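Long-range contacts in tricorn protease (Thermoplasma acidophilum, PDB 1K32), which cleaves peptides as a serine protease in a six-chain assembly, probably processing proteasome products that reach it through gating beta-propellers: residues S75-A80 with T727-D732; F225-S230 with T242-Y247; E566-I571 with L593-V598; Y750-A755 with I774-Y779. All coordinates share one frame; numbering follows the deposited sequence.

Interaction 1: residues S75-A80 with T727-D732; sequences SSLNTA and TFTDKD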
loop_
_atom_site.group_PDB
_atom_site.type_symbol
_atom_site.label_atom_id
_atom_site.label_comp_id
_atom_site.label_asym_id
_atom_site.label_seq_id
_atom_site.Cartn_x
_atom_site.Cartn_y
_atom_site.Cartn_z
ATOM N N SER A 75 -39.987 9.843 25.086
ATOM C CA SER A 75 -39.452 9.484 26.406
ATOM C C SER A 75 -39.672 10.547 27.484
ATOM O O SER A 75 -40.052 10.222 28.607
ATOM C CB SER A 75 -37.968 9.147 26.313
ATOM O OG SER A 75 -37.225 10.291 25.963
ATOM N N SER A 76 -39.454 11.810 27.134
ATOM C CA SER A 76 -39.653 12.909 28.072
ATOM C C SER A 76 -41.012 13.615 27.923
ATOM O O SER A 76 -41.192 14.744 28.388
ATOM C CB SER A 76 -38.514 13.923 27.930
ATOM O OG SER A 76 -37.268 13.303 28.225
ATOM N N LEU A 77 -41.973 12.933 27.304
ATOM C CA LEU A 77 -43.308 13.489 27.090
ATOM C C LEU A 77 -43.188 14.866 26.434
ATOM O O LEU A 77 -43.891 15.810 26.798
ATOM C CB LEU A 77 -44.084 13.586 28.423
ATOM C CG LEU A 77 -44.172 12.306 29.279
ATOM C CD1 LEU A 77 -45.116 12.495 30.489
ATOM C CD2 LEU A 77 -44.670 11.171 28.406
ATOM N N ASN A 78 -42.293 14.979 25.461
ATOM C CA ASN A 78 -42.102 16.239 24.770
ATOM C C ASN A 78 -43.097 16.508 23.624
ATOM O O ASN A 78 -43.114 17.610 23.071
ATOM C CB ASN A 78 -40.646 16.362 24.261
ATOM C CG ASN A 78 -40.236 15.235 23.321
ATOM O OD1 ASN A 78 -39.618 15.483 22.291
ATOM N ND2 ASN A 78 -40.558 13.998 23.678
ATOM N N THR A 79 -43.921 15.518 23.262
ATOM C CA THR A 79 -44.914 15.725 22.203
ATOM C C THR A 79 -46.319 15.377 22.685
ATOM O O THR A 79 -46.493 14.551 23.575
ATOM C CB THR A 79 -44.621 14.888 20.913
ATOM O OG1 THR A 79 -44.692 13.492 21.206
ATOM C CG2 THR A 79 -43.220 15.224 20.346
ATOM N N ALA A 80 -47.320 16.018 22.093
ATOM C CA ALA A 80 -48.698 15.764 22.465
ATOM C C ALA A 80 -49.654 15.888 21.289
ATOM O O ALA A 80 -49.376 16.592 20.307
ATOM C CB ALA A 80 -49.127 16.732 23.588
ATOM N N THR A 727 -37.303 9.547 31.691
ATOM C CA THR A 727 -38.014 8.582 30.853
ATOM C C THR A 727 -39.385 8.274 31.480
ATOM O O THR A 727 -39.481 7.694 32.569
ATOM C CB THR A 727 -37.169 7.287 30.687
ATOM O OG1 THR A 727 -35.976 7.598 29.958
ATOM C CG2 THR A 727 -37.928 6.222 29.934
ATOM N N PHE A 728 -40.441 8.681 30.781
ATOM C CA PHE A 728 -41.814 8.499 31.252
ATOM C C PHE A 728 -42.630 7.427 30.529
ATOM O O PHE A 728 -43.597 6.906 31.082
ATOM C CB PHE A 728 -42.565 9.830 31.150
ATOM C CG PHE A 728 -42.026 10.901 32.053
ATOM C CD1 PHE A 728 -42.760 11.326 33.154
ATOM C CD2 PHE A 728 -40.774 11.465 31.825
ATOM C CE1 PHE A 728 -42.255 12.291 34.014
ATOM C CE2 PHE A 728 -40.261 12.442 32.691
ATOM C CZ PHE A 728 -41.004 12.849 33.782
ATOM N N THR A 729 -42.243 7.108 29.300
ATOM C CA THR A 729 -42.964 6.124 28.488
ATOM C C THR A 729 -42.017 5.528 27.461
ATOM O O THR A 729 -40.943 6.063 27.231
ATOM C CB THR A 729 -44.133 6.811 27.731
ATOM O OG1 THR A 729 -44.790 5.869 26.881
ATOM C CG2 THR A 729 -43.613 7.953 26.867
ATOM N N ASP A 730 -42.396 4.414 26.847
ATOM C CA ASP A 730 -41.545 3.836 25.803
ATOM C C ASP A 730 -42.143 4.140 24.424
ATOM O O ASP A 730 -41.699 3.605 23.408
ATOM C CB ASP A 730 -41.387 2.323 25.980
ATOM C CG ASP A 730 -42.711 1.591 26.045
ATOM O OD1 ASP A 730 -43.694 2.034 25.413
ATOM O OD2 ASP A 730 -42.770 0.547 26.722
ATOM N N LYS A 731 -43.156 5.000 24.397
ATOM C CA LYS A 731 -43.818 5.381 23.145
ATOM C C LYS A 731 -43.024 6.400 22.326
ATOM O O LYS A 731 -42.598 7.442 22.844
ATOM C CB LYS A 731 -45.201 5.975 23.428
ATOM C CG LYS A 731 -46.186 5.052 24.116
ATOM C CD LYS A 731 -46.701 3.984 23.175
ATOM C CE LYS A 731 -47.855 3.218 23.810
ATOM N NZ LYS A 731 -48.403 2.194 22.882
ATOM N N ASP A 732 -42.838 6.106 21.041
ATOM C CA ASP A 732 -42.122 7.017 20.153
ATOM C C ASP A 732 -42.892 8.336 20.120
ATOM O O ASP A 732 -44.113 8.355 20.219
ATOM C CB ASP A 732 -42.030 6.451 18.729
ATOM C CG ASP A 732 -41.234 5.157 18.654
ATOM O OD1 ASP A 732 -40.085 5.120 19.142
ATOM O OD2 ASP A 732 -41.758 4.174 18.091
#
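The carbonyl of S75 and the amide of F728 join the two loops by one short, straight hydrogen bond: F728 N lies 2.7 Å from S75 O, with 167° at the hydrogen, in the carbonyl plane. The same oxygen takes a CA-H...O contact from T727 CA at 3.4 Å and sits at the edge of the F728 ring, in its plane and 3.5 Å from F728 CD2. Beside this polar point the side chains of L77 and F728 cross at about a right angle, with L77 CG 3.5 Å from F728 CB. The two methyls of L77 part here: L77 CD1 lies obliquely by the ring, 3.7 Å from F728 CD1, whereas L77 CD2 reaches T729 CG2, also at 3.7 Å. T729 sets its hydroxyl opposite its own amide nitrogen (chi1 177°), and this turns the methyl to L77 while OG1 accepts from K731 N at 3.1 Å, closing an ST turn. Cutting L77 back to an alanine would probably open a gap beside F728 CB and T729 CG2 and let the ring shift. Farther out, S76 OG is hydrogen-bonded to G726 O and T79 OG1 to F734 N, tying both ends of the loop pair. Y703 of helix 702-714 backs L77, while R702 and S706 back F728. The contact docks the turn of a beta hairpin, strands 66-73 and 79-86 of a beta-propeller blade, onto the long loop that leads to strand 741-746 of the PDZ domain.

Interaction 2: residues F225-S230 with T242-Y247; sequences FGQIYS and TSFTDY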
loop_
_atom_site.group_PDB
_atom_site.type_symbol
_atom_site.label_atom_id
_atom_site.label_comp_id
_atom_site.label_asym_id
_atom_site.label_seq_id
_atom_site.Cartn_x
_atom_site.Cartn_y
_atom_site.Cartn_z
ATOM N N PHE A 225 -52.850 29.515 50.391
ATOM C CA PHE A 225 -52.958 28.105 50.040
ATOM C C PHE A 225 -54.023 27.976 48.956
ATOM O O PHE A 225 -54.944 28.787 48.900
ATOM C CB PHE A 225 -53.384 27.305 51.274
ATOM C CG PHE A 225 -53.033 25.845 51.214
ATOM C CD1 PHE A 225 -51.809 25.394 51.692
ATOM C CD2 PHE A 225 -53.931 24.924 50.694
ATOM C CE1 PHE A 225 -51.476 24.031 51.659
ATOM C CE2 PHE A 225 -53.615 23.560 50.651
ATOM C CZ PHE A 225 -52.384 23.110 51.137
ATOM N N GLY A 226 -53.897 26.964 48.097
ATOM C CA GLY A 226 -54.880 26.789 47.045
ATOM C C GLY A 226 -56.264 26.506 47.598
ATOM O O GLY A 226 -56.438 25.653 48.459
ATOM N N GLN A 227 -57.254 27.238 47.113
ATOM C CA GLN A 227 -58.634 27.041 47.546
ATOM C C GLN A 227 -59.543 27.308 46.355
ATOM O O GLN A 227 -59.114 27.879 45.347
ATOM C CB GLN A 227 -59.014 28.024 48.663
ATOM C CG GLN A 227 -58.009 28.124 49.812
ATOM C CD GLN A 227 -57.985 26.897 50.699
ATOM O OE1 GLN A 227 -57.133 26.778 51.580
ATOM N NE2 GLN A 227 -58.923 25.989 50.487
ATOM N N ILE A 228 -60.796 26.896 46.478
ATOM C CA ILE A 228 -61.773 27.139 45.436
ATOM C C ILE A 228 -62.484 28.448 45.765
ATOM O O ILE A 228 -62.940 28.646 46.888
ATOM C CB ILE A 228 -62.810 25.996 45.369
ATOM C CG1 ILE A 228 -62.090 24.673 45.101
ATOM C CG2 ILE A 228 -63.841 26.275 44.270
ATOM C CD1 ILE A 228 -63.025 23.485 45.008
ATOM N N TYR A 229 -62.537 29.348 44.789
ATOM C CA TYR A 229 -63.203 30.646 44.926
ATOM C C TYR A 229 -64.202 30.769 43.780
ATOM O O TYR A 229 -64.273 29.892 42.912
ATOM C CB TYR A 229 -62.206 31.807 44.792
ATOM C CG TYR A 229 -61.190 31.933 45.906
ATOM C CD1 TYR A 229 -60.103 31.067 45.981
ATOM C CD2 TYR A 229 -61.324 32.912 46.894
ATOM C CE1 TYR A 229 -59.181 31.162 47.000
ATOM C CE2 TYR A 229 -60.401 33.021 47.931
ATOM C CZ TYR A 229 -59.331 32.136 47.975
ATOM O OH TYR A 229 -58.417 32.191 48.993
ATOM N N SER A 230 -64.962 31.859 43.775
ATOM C CA SER A 230 -65.902 32.112 42.692
ATOM C C SER A 230 -66.286 33.589 42.668
ATOM O O SER A 230 -66.089 34.311 43.656
ATOM C CB SER A 230 -67.158 31.238 42.833
ATOM O OG SER A 230 -68.016 31.712 43.852
ATOM N N THR A 242 -63.484 26.945 50.195
ATOM C CA THR A 242 -62.769 25.854 50.847
ATOM C C THR A 242 -61.685 26.365 51.764
ATOM O O THR A 242 -61.236 27.499 51.633
ATOM C CB THR A 242 -62.089 24.928 49.819
ATOM O OG1 THR A 242 -61.106 25.672 49.080
ATOM C CG2 THR A 242 -63.126 24.344 48.860
ATOM N N SER A 243 -61.255 25.508 52.683
ATOM C CA SER A 243 -60.202 25.844 53.633
ATOM C C SER A 243 -59.219 24.686 53.780
ATOM O O SER A 243 -58.904 24.269 54.888
ATOM C CB SER A 243 -60.806 26.183 55.001
ATOM O OG SER A 243 -61.491 27.417 54.961
ATOM N N PHE A 244 -58.736 24.170 52.656
ATOM C CA PHE A 244 -57.792 23.060 52.673
ATOM C C PHE A 244 -56.452 23.463 53.300
ATOM O O PHE A 244 -56.042 24.617 53.212
ATOM C CB PHE A 244 -57.524 22.572 51.247
ATOM C CG PHE A 244 -58.755 22.185 50.483
ATOM C CD1 PHE A 244 -59.035 22.775 49.251
ATOM C CD2 PHE A 244 -59.611 21.197 50.961
ATOM C CE1 PHE A 244 -60.146 22.385 48.506
ATOM C CE2 PHE A 244 -60.722 20.798 50.223
ATOM C CZ PHE A 244 -60.988 21.395 48.992
ATOM N N THR A 245 -55.772 22.502 53.920
ATOM C CA THR A 245 -54.460 22.754 54.511
ATOM C C THR A 245 -53.474 21.626 54.193
ATOM O O THR A 245 -52.270 21.779 54.397
ATOM C CB THR A 245 -54.529 22.902 56.052
ATOM O OG1 THR A 245 -55.080 21.713 56.614
ATOM C CG2 THR A 245 -55.380 24.103 56.449
ATOM N N ASP A 246 -53.976 20.499 53.688
ATOM C CA ASP A 246 -53.103 19.366 53.368
ATOM C C ASP A 246 -52.403 19.442 52.004
ATOM O O ASP A 246 -51.170 19.465 51.944
ATOM C CB ASP A 246 -53.865 18.039 53.500
ATOM C CG ASP A 246 -55.138 17.981 52.665
ATOM O OD1 ASP A 246 -55.807 16.934 52.741
ATOM O OD2 ASP A 246 -55.478 18.950 51.949
ATOM N N TYR A 247 -53.183 19.462 50.924
ATOM C CA TYR A 247 -52.636 19.564 49.570
ATOM C C TYR A 247 -53.484 20.524 48.751
ATOM O O TYR A 247 -54.675 20.680 49.010
ATOM C CB TYR A 247 -52.601 18.201 48.875
ATOM C CG TYR A 247 -51.878 17.118 49.647
ATOM C CD1 TYR A 247 -52.568 16.264 50.510
ATOM C CD2 TYR A 247 -50.504 16.934 49.505
ATOM C CE1 TYR A 247 -51.902 15.241 51.213
ATOM C CE2 TYR A 247 -49.828 15.919 50.203
ATOM C CZ TYR A 247 -50.534 15.078 51.048
ATOM O OH TYR A 247 -49.882 14.060 51.704
#
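F225, Q227 and I228 meet T242 and F244 in a contact inside a beta-propeller, between a blade strand and the link that leads from that blade to the next. Strand 227-232 belongs to one four-stranded blade, and 242-247 is the link from its outermost strand, 239-240, to the first strand of the next, 249-254. T242 anchors the link: its OG1 stands between its own backbone N and carbonyl carbon (chi1 63°), which points it at I228 N, 2.9 Å away, in a fairly straight hydrogen bond (163°). From that rotamer T242 CG2 also packs on I228 CB at 3.9 Å. The side chain of Q227, bent at chi2, fills the angle between T242 and F244. The ring of F244 leans on I277 and K263 of the following blade, and D246 makes a salt bridge with K263, so the link is held by its own blade and by the next. At its far end Y247 OH is hydrogen-bonded to K691 O. Y247 O and G226 O are buried without any polar partner in the model. The F225 ring wedges into the curl of the link: its CE2 lies 3.5 Å from Y247 O, while T245 CA makes a CH-pi contact over one face, 4.1 Å from the ring centroid and 18° off the normal.

Interaction 3: residues E566-I571 with L593-V598; sequences ESSILI and LLKYDV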
loop_
_atom_site.group_PDB
_atom_site.type_symbol
_atom_site.label_atom_id
_atom_site.label_comp_id
_atom_site.label_asym_id
_atom_site.label_seq_id
_atom_site.Cartn_x
_atom_site.Cartn_y
_atom_site.Cartn_z
ATOM N N GLU A 566 6.395 9.530 26.417
ATOM C CA GLU A 566 7.844 9.439 26.263
ATOM C C GLU A 566 8.386 10.346 25.168
ATOM O O GLU A 566 9.180 11.246 25.437
ATOM C CB GLU A 566 8.263 7.990 25.996
ATOM C CG GLU A 566 9.775 7.792 25.975
ATOM C CD GLU A 566 10.179 6.327 25.997
ATOM O OE1 GLU A 566 11.396 6.051 26.036
ATOM O OE2 GLU A 566 9.281 5.455 25.975
ATOM N N SER A 567 7.962 10.122 23.930
ATOM C CA SER A 567 8.448 10.948 22.839
ATOM C C SER A 567 7.346 11.714 22.117
ATOM O O SER A 567 7.525 12.159 20.987
ATOM C CB SER A 567 9.247 10.092 21.850
ATOM O OG SER A 567 8.527 8.936 21.468
ATOM N N SER A 568 6.207 11.877 22.776
ATOM C CA SER A 568 5.105 12.615 22.178
ATOM C C SER A 568 4.146 13.117 23.235
ATOM O O SER A 568 4.175 12.663 24.382
ATOM C CB SER A 568 4.342 11.738 21.185
ATOM O OG SER A 568 3.744 10.646 21.847
ATOM N N ILE A 569 3.303 14.061 22.833
ATOM C CA ILE A 569 2.308 14.637 23.710
ATOM C C ILE A 569 0.959 14.557 23.013
ATOM O O ILE A 569 0.817 15.019 21.882
ATOM C CB ILE A 569 2.646 16.112 24.021
ATOM C CG1 ILE A 569 3.996 16.176 24.747
ATOM C CG2 ILE A 569 1.552 16.741 24.844
ATOM C CD1 ILE A 569 4.511 17.559 24.999
ATOM N N LEU A 570 -0.022 13.943 23.672
ATOM C CA LEU A 570 -1.350 13.838 23.088
ATOM C C LEU A 570 -2.110 15.055 23.548
ATOM O O LEU A 570 -1.903 15.531 24.663
ATOM C CB LEU A 570 -2.066 12.565 23.554
ATOM C CG LEU A 570 -1.731 11.244 22.849
ATOM C CD1 LEU A 570 -2.420 11.182 21.498
ATOM C CD2 LEU A 570 -0.238 11.118 22.672
ATOM N N ILE A 571 -2.979 15.568 22.687
ATOM C CA ILE A 571 -3.762 16.747 23.021
ATOM C C ILE A 571 -5.192 16.631 22.512
ATOM O O ILE A 571 -5.421 16.319 21.346
ATOM C CB ILE A 571 -3.146 18.012 22.399
ATOM C CG1 ILE A 571 -1.706 18.185 22.887
ATOM C CG2 ILE A 571 -4.013 19.220 22.744
ATOM C CD1 ILE A 571 -0.919 19.244 22.144
ATOM N N LEU A 593 -8.371 13.999 18.884
ATOM C CA LEU A 593 -7.182 13.670 19.653
ATOM C C LEU A 593 -6.000 13.886 18.731
ATOM O O LEU A 593 -5.912 13.279 17.660
ATOM C CB LEU A 593 -7.224 12.215 20.119
ATOM C CG LEU A 593 -6.090 11.785 21.056
ATOM C CD1 LEU A 593 -6.169 12.576 22.364
ATOM C CD2 LEU A 593 -6.202 10.296 21.318
ATOM N N LEU A 594 -5.091 14.758 19.140
ATOM C CA LEU A 594 -3.934 15.071 18.321
ATOM C C LEU A 594 -2.671 14.526 18.951
ATOM O O LEU A 594 -2.597 14.342 20.164
ATOM C CB LEU A 594 -3.816 16.591 18.145
ATOM C CG LEU A 594 -5.009 17.266 17.467
ATOM C CD1 LEU A 594 -4.865 18.774 17.571
ATOM C CD2 LEU A 594 -5.106 16.824 16.013
ATOM N N LYS A 595 -1.681 14.266 18.113
ATOM C CA LYS A 595 -0.404 13.753 18.575
ATOM C C LYS A 595 0.690 14.717 18.143
ATOM O O LYS A 595 0.861 14.988 16.956
ATOM C CB LYS A 595 -0.147 12.373 17.972
ATOM C CG LYS A 595 1.168 11.732 18.351
ATOM C CD LYS A 595 1.285 10.384 17.647
ATOM C CE LYS A 595 2.593 9.677 17.955
ATOM N NZ LYS A 595 2.719 8.406 17.167
ATOM N N TYR A 596 1.415 15.240 19.119
ATOM C CA TYR A 596 2.508 16.162 18.863
ATOM C C TYR A 596 3.818 15.425 19.072
ATOM O O TYR A 596 4.119 14.973 20.177
ATOM C CB TYR A 596 2.420 17.357 19.818
ATOM C CG TYR A 596 3.641 18.254 19.842
ATOM C CD1 TYR A 596 4.713 17.985 20.693
ATOM C CD2 TYR A 596 3.711 19.392 19.043
ATOM C CE1 TYR A 596 5.824 18.834 20.750
ATOM C CE2 TYR A 596 4.812 20.247 19.091
ATOM C CZ TYR A 596 5.862 19.961 19.947
ATOM O OH TYR A 596 6.945 20.800 20.003
ATOM N N ASP A 597 4.589 15.286 18.001
ATOM C CA ASP A 597 5.870 14.602 18.086
ATOM C C ASP A 597 6.897 15.609 18.592
ATOM O O ASP A 597 7.208 16.582 17.915
ATOM C CB ASP A 597 6.261 14.057 16.707
ATOM C CG ASP A 597 7.559 13.276 16.735
ATOM O OD1 ASP A 597 8.634 13.905 16.675
ATOM O OD2 ASP A 597 7.506 12.033 16.823
ATOM N N VAL A 598 7.414 15.383 19.795
ATOM C CA VAL A 598 8.379 16.306 20.378
ATOM C C VAL A 598 9.625 16.434 19.514
ATOM O O VAL A 598 10.142 17.532 19.316
ATOM C CB VAL A 598 8.794 15.869 21.803
ATOM C CG1 VAL A 598 7.568 15.785 22.695
ATOM C CG2 VAL A 598 9.500 14.529 21.757
#
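L570 has CG opposite its carbonyl carbon (chi1 -81°) and turns again at chi2 (-77°), and so brings CD1 across the neighbouring strand, 3.4 Å from L594 O and 3.7 Å from L593 CG. V598 places CG2 between its own backbone N and carbonyl carbon, against S567 O at 3.2 Å, while V598 CG1 crosses I569 CG1 at about a right angle, 4.1 Å apart. Between these two ends runs an antiparallel ladder, its strand directions 159° apart. I569 with Y596 and I571 with L594 are hydrogen-bonded pairs, two bonds each; the shortest is L594 N to I571 O at 2.7 Å. S568 with D597 and L570 with K595 are the non-hydrogen-bonded pairs. V598 N adds a weak bond to S567 O, just past the end of strand 593-597 and ahead of the start of strand 568-573. I569, I571, L594 and Y596 share one sheet face; I569 CD1 meets the Y596 ring obliquely, 4.3 Å from Y596 CD1. On the other face the extended K595 passes S568, with K595 CE 4.2 Å from S568 OG. Strands 559-564 and 603-610 flank the pair, the two middle strands of a four-stranded propeller blade. Backbone bonds fix the register, and the side chains contribute van der Waals contact, without a charge pair between the two strands.

Interaction 4: residues Y750-A755 with I774-Y779; sequences YVVAKA and IDPTGY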
loop_
_atom_site.group_PDB
_atom_site.type_symbol
_atom_site.label_atom_id
_atom_site.label_comp_id
_atom_site.label_asym_id
_atom_site.label_seq_id
_atom_site.Cartn_x
_atom_site.Cartn_y
_atom_site.Cartn_z
ATOM N N TYR A 750 -58.658 20.909 -0.064
ATOM C CA TYR A 750 -57.881 21.739 0.837
ATOM C C TYR A 750 -57.203 22.781 -0.030
ATOM O O TYR A 750 -56.608 22.440 -1.061
ATOM C CB TYR A 750 -56.776 20.953 1.548
ATOM C CG TYR A 750 -57.220 20.094 2.703
ATOM C CD1 TYR A 750 -57.263 18.706 2.581
ATOM C CD2 TYR A 750 -57.566 20.664 3.932
ATOM C CE1 TYR A 750 -57.631 17.906 3.640
ATOM C CE2 TYR A 750 -57.935 19.862 5.012
ATOM C CZ TYR A 750 -57.961 18.484 4.855
ATOM O OH TYR A 750 -58.277 17.669 5.908
ATOM N N VAL A 751 -57.297 24.043 0.376
ATOM C CA VAL A 751 -56.637 25.127 -0.338
ATOM C C VAL A 751 -55.514 25.640 0.569
ATOM O O VAL A 751 -55.662 25.670 1.797
ATOM C CB VAL A 751 -57.607 26.294 -0.632
ATOM C CG1 VAL A 751 -58.165 26.850 0.665
ATOM C CG2 VAL A 751 -56.885 27.398 -1.392
ATOM N N VAL A 752 -54.387 26.014 -0.023
ATOM C CA VAL A 752 -53.282 26.557 0.759
ATOM C C VAL A 752 -53.688 27.978 1.132
ATOM O O VAL A 752 -53.603 28.895 0.314
ATOM C CB VAL A 752 -51.977 26.596 -0.053
ATOM C CG1 VAL A 752 -50.870 27.262 0.768
ATOM C CG2 VAL A 752 -51.574 25.190 -0.438
ATOM N N ALA A 753 -54.147 28.149 2.367
ATOM C CA ALA A 753 -54.602 29.450 2.842
ATOM C C ALA A 753 -53.456 30.428 2.989
ATOM O O ALA A 753 -53.638 31.633 2.811
ATOM C CB ALA A 753 -55.325 29.296 4.174
ATOM N N LYS A 754 -52.278 29.911 3.330
ATOM C CA LYS A 754 -51.107 30.754 3.490
ATOM C C LYS A 754 -49.823 29.948 3.375
ATOM O O LYS A 754 -49.739 28.829 3.871
ATOM C CB LYS A 754 -51.148 31.467 4.838
ATOM C CG LYS A 754 -49.962 32.389 5.056
ATOM C CD LYS A 754 -50.060 33.111 6.387
ATOM C CE LYS A 754 -48.878 34.034 6.580
ATOM N NZ LYS A 754 -48.995 34.769 7.861
ATOM N N ALA A 755 -48.833 30.523 2.698
ATOM C CA ALA A 755 -47.536 29.888 2.511
ATOM C C ALA A 755 -46.525 30.813 3.187
ATOM O O ALA A 755 -46.465 32.000 2.887
ATOM C CB ALA A 755 -47.235 29.733 1.029
ATOM N N ILE A 774 -42.606 28.554 -7.454
ATOM C CA ILE A 774 -43.958 29.091 -7.349
ATOM C C ILE A 774 -44.393 29.289 -5.916
ATOM O O ILE A 774 -43.871 28.661 -4.997
ATOM C CB ILE A 774 -45.023 28.191 -8.030
ATOM C CG1 ILE A 774 -45.131 26.859 -7.291
ATOM C CG2 ILE A 774 -44.676 27.974 -9.505
ATOM C CD1 ILE A 774 -46.276 25.989 -7.769
ATOM N N ASP A 775 -45.347 30.189 -5.740
ATOM C CA ASP A 775 -45.919 30.458 -4.436
ATOM C C ASP A 775 -47.212 29.637 -4.412
ATOM O O ASP A 775 -48.107 29.850 -5.228
ATOM C CB ASP A 775 -46.215 31.950 -4.286
ATOM C CG ASP A 775 -46.738 32.296 -2.914
ATOM O OD1 ASP A 775 -46.643 33.474 -2.510
ATOM O OD2 ASP A 775 -47.251 31.384 -2.238
ATOM N N PRO A 776 -47.317 28.679 -3.477
ATOM C CA PRO A 776 -48.490 27.803 -3.336
ATOM C C PRO A 776 -49.770 28.449 -2.822
ATOM O O PRO A 776 -50.818 27.811 -2.797
ATOM C CB PRO A 776 -47.989 26.715 -2.395
ATOM C CG PRO A 776 -47.088 27.482 -1.487
ATOM C CD PRO A 776 -46.306 28.360 -2.452
ATOM N N THR A 777 -49.685 29.703 -2.399
ATOM C CA THR A 777 -50.862 30.399 -1.891
ATOM C C THR A 777 -52.025 30.353 -2.894
ATOM O O THR A 777 -51.856 30.657 -4.077
ATOM C CB THR A 777 -50.540 31.872 -1.578
ATOM O OG1 THR A 777 -49.442 31.939 -0.655
ATOM C CG2 THR A 777 -51.751 32.563 -0.962
ATOM N N GLY A 778 -53.201 29.965 -2.415
ATOM C CA GLY A 778 -54.361 29.899 -3.285
ATOM C C GLY A 778 -54.493 28.580 -4.020
ATOM O O GLY A 778 -55.580 28.232 -4.474
ATOM N N TYR A 779 -53.392 27.845 -4.141
ATOM C CA TYR A 779 -53.406 26.551 -4.814
ATOM C C TYR A 779 -54.210 25.505 -4.049
ATOM O O TYR A 779 -54.308 25.546 -2.821
ATOM C CB TYR A 779 -51.976 26.030 -5.002
ATOM C CG TYR A 779 -51.256 26.593 -6.203
ATOM C CD1 TYR A 779 -51.311 25.949 -7.442
ATOM C CD2 TYR A 779 -50.543 27.781 -6.112
ATOM C CE1 TYR A 779 -50.671 26.484 -8.560
ATOM C CE2 TYR A 779 -49.899 28.327 -7.224
ATOM C CZ TYR A 779 -49.968 27.674 -8.442
ATOM O OH TYR A 779 -49.341 28.222 -9.532
HETATM O O HOH W 1 -49.374 33.223 1.698
#
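V752 points its side chain into the turn P776-Y779, and each of its carbons has a partner there. Its CB stands 3.2 Å from P776 O. V752 CG1, set opposite the backbone N (chi1 176°), lies 3.6 Å from P776 O, with P776 CB beyond it, and V752 CG2 lies 3.6 Å from Y779 O. The backbone of V752 grips the same turn twice: V752 N gives a nearly linear bond to Y779 O (2.8 Å, 171°), and V752 O accepts from G778 N at 3.0 Å. Farther along the strand A755 CB presses tightly on P776 CG, 3.4 Å away. D775 fixes the approach to the turn, because its OD2 receives T777 OG1 at 2.8 Å and T777 N at 3.0 Å from the same face of the carboxylate, the second bond making an Asx turn. T777 OG1 also accepts from a water that in turn accepts from A755 N. An alanine in place of D775 would probably leave T777 N without its acceptor and set the hydroxyl free to turn away from the water and A755. Around them Y750 pairs with I781, and A753 and K754 together face D742. This is a type II beta turn, with an Asx turn ahead of it, leading into an antiparallel pairing beside a classic beta bulge, within the sheet of the PDZ domain.

How the interactions relate
Interaction 1 closes a loop of more than 600 residues, within which interactions 2 and 3 are nested; interaction 4 follows it in series. Interaction 1 is a surface contact, between a blade hairpin and a distant loop; the other three are partly buried. Of these, 566-571 with 593-598 is a regular ladder inside a propeller blade, 225-230 with 242-247 joins a blade to its exit link, and interaction 4 belongs to the PDZ domain. One backbone bond and a leucine-phenylalanine contact make interaction 1, a threonine hydroxyl and ring contacts interaction 2, four strong backbone bonds interaction 3, and two backbone bonds with an Asx turn and a bridging water interaction 4.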